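Local coordinates for protein arginase (Thermus thermophilus, PDB 2EF5) that probably catalyses the manganese-dependent hydrolysis of L-arginine to L-ornithine and urea, at residues A[139-144]-A[149-154]. Sequence-based numbering, arbitrary orientation.
Sequences LAVLSG and RLTEVF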
loop_
_atom_site.group_PDB
_atom_site.type_symbol
_atom_site.label_atom_id
_atom_site.label_comp_id
_atom_site.label_asym_id
_atom_site.label_seq_id
_atom_site.Cartn_x
_atom_site.Cartn_y
_atom_site.Cartn_z
ATOM N N LEU A 139 -2.467 -25.042 20.978
ATOM C CA LEU A 139 -3.380 -24.706 19.894
ATOM C C LEU A 139 -2.896 -25.307 18.583
ATOM O O LEU A 139 -3.697 -25.717 17.755
ATOM C CB LEU A 139 -3.537 -23.186 19.754
ATOM C CG LEU A 139 -4.611 -22.716 18.758
ATOM C CD1 LEU A 139 -5.937 -23.409 19.047
ATOM C CD2 LEU A 139 -4.781 -21.208 18.857
ATOM N N ALA A 140 -1.582 -25.350 18.394
ATOM C CA ALA A 140 -1.022 -25.937 17.180
ATOM C C ALA A 140 -1.404 -27.413 17.187
ATOM O O ALA A 140 -1.993 -27.914 16.234
ATOM C CB ALA A 140 0.489 -25.781 17.166
ATOM N N VAL A 141 -1.083 -28.097 18.281
ATOM C CA VAL A 141 -1.401 -29.514 18.427
ATOM C C VAL A 141 -2.876 -29.771 18.122
ATOM O O VAL A 141 -3.213 -30.639 17.316
ATOM C CB VAL A 141 -1.098 -30.006 19.863
ATOM C CG1 VAL A 141 -1.614 -31.425 20.053
ATOM C CG2 VAL A 141 0.394 -29.951 20.123
ATOM N N LEU A 142 -3.760 -29.019 18.771
ATOM C CA LEU A 142 -5.190 -29.183 18.547
ATOM C C LEU A 142 -5.519 -29.020 17.071
ATOM O O LEU A 142 -6.471 -29.621 16.570
ATOM C CB LEU A 142 -5.985 -28.158 19.359
ATOM C CG LEU A 142 -6.079 -28.425 20.862
ATOM C CD1 LEU A 142 -6.592 -27.180 21.575
ATOM C CD2 LEU A 142 -7.014 -29.612 21.118
ATOM N N SER A 143 -4.730 -28.205 16.381
ATOM C CA SER A 143 -4.940 -27.963 14.957
ATOM C C SER A 143 -4.256 -29.017 14.091
ATOM O O SER A 143 -4.304 -28.941 12.861
ATOM C CB SER A 143 -4.428 -26.573 14.573
ATOM O OG SER A 143 -5.189 -25.560 15.210
ATOM N N GLY A 144 -3.620 -29.991 14.738
ATOM C CA GLY A 144 -2.949 -31.056 14.012
ATOM C C GLY A 144 -1.501 -30.813 13.626
ATOM O O GLY A 144 -0.968 -31.520 12.777
ATOM N N ARG A 149 3.224 -37.637 19.030
ATOM C CA ARG A 149 2.721 -38.192 20.298
ATOM C C ARG A 149 1.546 -37.384 20.818
ATOM O O ARG A 149 0.709 -37.885 21.568
ATOM C CB ARG A 149 3.803 -38.192 21.396
ATOM C CG ARG A 149 4.765 -39.370 21.393
ATOM C CD ARG A 149 4.080 -40.687 21.638
ATOM N NE ARG A 149 3.806 -41.056 23.015
ATOM C CZ ARG A 149 2.999 -42.048 23.353
ATOM N NH1 ARG A 149 2.398 -42.742 22.411
ATOM N NH2 ARG A 149 2.780 -42.340 24.631
ATOM N N LEU A 150 1.497 -36.123 20.423
ATOM C CA LEU A 150 0.437 -35.242 20.877
ATOM C C LEU A 150 -0.707 -35.113 19.884
ATOM O O LEU A 150 -1.877 -35.220 20.255
ATOM C CB LEU A 150 1.018 -33.864 21.185
ATOM C CG LEU A 150 2.098 -33.818 22.276
ATOM C CD1 LEU A 150 2.596 -32.391 22.441
ATOM C CD2 LEU A 150 1.531 -34.337 23.590
ATOM N N THR A 151 -0.373 -34.884 18.620
ATOM C CA THR A 151 -1.393 -34.733 17.595
ATOM C C THR A 151 -2.202 -36.009 17.379
ATOM O O THR A 151 -3.393 -35.939 17.072
ATOM C CB THR A 151 -0.774 -34.301 16.247
ATOM O OG1 THR A 151 0.200 -35.268 15.833
ATOM C CG2 THR A 151 -0.100 -32.934 16.385
ATOM N N GLU A 152 -1.570 -37.169 17.553
ATOM C CA GLU A 152 -2.265 -38.437 17.346
ATOM C C GLU A 152 -3.475 -38.617 18.252
ATOM O O GLU A 152 -4.448 -39.263 17.869
ATOM C CB GLU A 152 -1.310 -39.629 17.530
ATOM C CG GLU A 152 -0.614 -39.700 18.876
ATOM C CD GLU A 152 0.240 -40.949 19.024
ATOM O OE1 GLU A 152 0.815 -41.400 18.012
ATOM O OE2 GLU A 152 0.346 -41.473 20.152
ATOM N N VAL A 153 -3.428 -38.045 19.449
ATOM C CA VAL A 153 -4.551 -38.185 20.366
ATOM C C VAL A 153 -5.274 -36.881 20.704
ATOM O O VAL A 153 -6.358 -36.913 21.289
ATOM C CB VAL A 153 -4.113 -38.849 21.690
ATOM C CG1 VAL A 153 -3.713 -40.297 21.439
ATOM C CG2 VAL A 153 -2.955 -38.074 22.304
ATOM N N PHE A 154 -4.697 -35.739 20.339
ATOM C CA PHE A 154 -5.337 -34.466 20.656
ATOM C C PHE A 154 -5.799 -33.606 19.483
ATOM O O PHE A 154 -6.473 -32.595 19.695
ATOM C CB PHE A 154 -4.433 -33.637 21.570
ATOM C CG PHE A 154 -4.074 -34.333 22.855
ATOM C CD1 PHE A 154 -5.064 -34.887 23.653
ATOM C CD2 PHE A 154 -2.744 -34.460 23.249
ATOM C CE1 PHE A 154 -4.740 -35.561 24.821
ATOM C CE2 PHE A 154 -2.407 -35.132 24.417
ATOM C CZ PHE A 154 -3.404 -35.684 25.205
#
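Phe154 meets Val141 through its CB, 3.9 Å from Val141 CG1, rather than through its ring; one face of that ring carries Val153 CG2, 3.6 Å above the plane and over its centre. The pair belongs to two short successive helices, 138-142 and 148-154, packed together in the crossover between the parallel strands 113-117 and 162-167 of the arginase alpha/beta fold, and it illustrates how one branched residue can carry most of the apolar packing between two helices. With CG1 anti to the backbone N (chi1 172°), Val141 sets that methyl amid Leu150, Thr151 and Phe154. Val141 CG1 lies 3.8 Å from Leu150 CB. Its CG2 reaches Leu150 CD1 at 4.0 Å, the two side chains meeting at a slant. Met100 of helix 99-107 touches Val141, Leu150 and Phe154 alike, and helix 66-81 packs on the second segment through Leu66 and Ala73. Shortened to alanine, Val141 would lose both methyls, which is likely to leave a gap facing Leu150 CB and CD1 and Phe154 CB. The first helix ends in a Schellman motif at Gly144, whose positive phi (89°) would press a CB against the preceding carbonyl oxygen. Just before it, Ser143 OG bonds back to Leu139 O at 3.0 Å. Beyond the turn, Thr151 CG2 rests 3.8 Å from Gly144 C. Backbone bonds of Leu142 with Ala156 and Val157 add a second tie. The side chain of Leu142 lies about 7 Å from that of His96, a manganese ligand, and its CD2 methyl comes to 3.3 Å from Phe154 O.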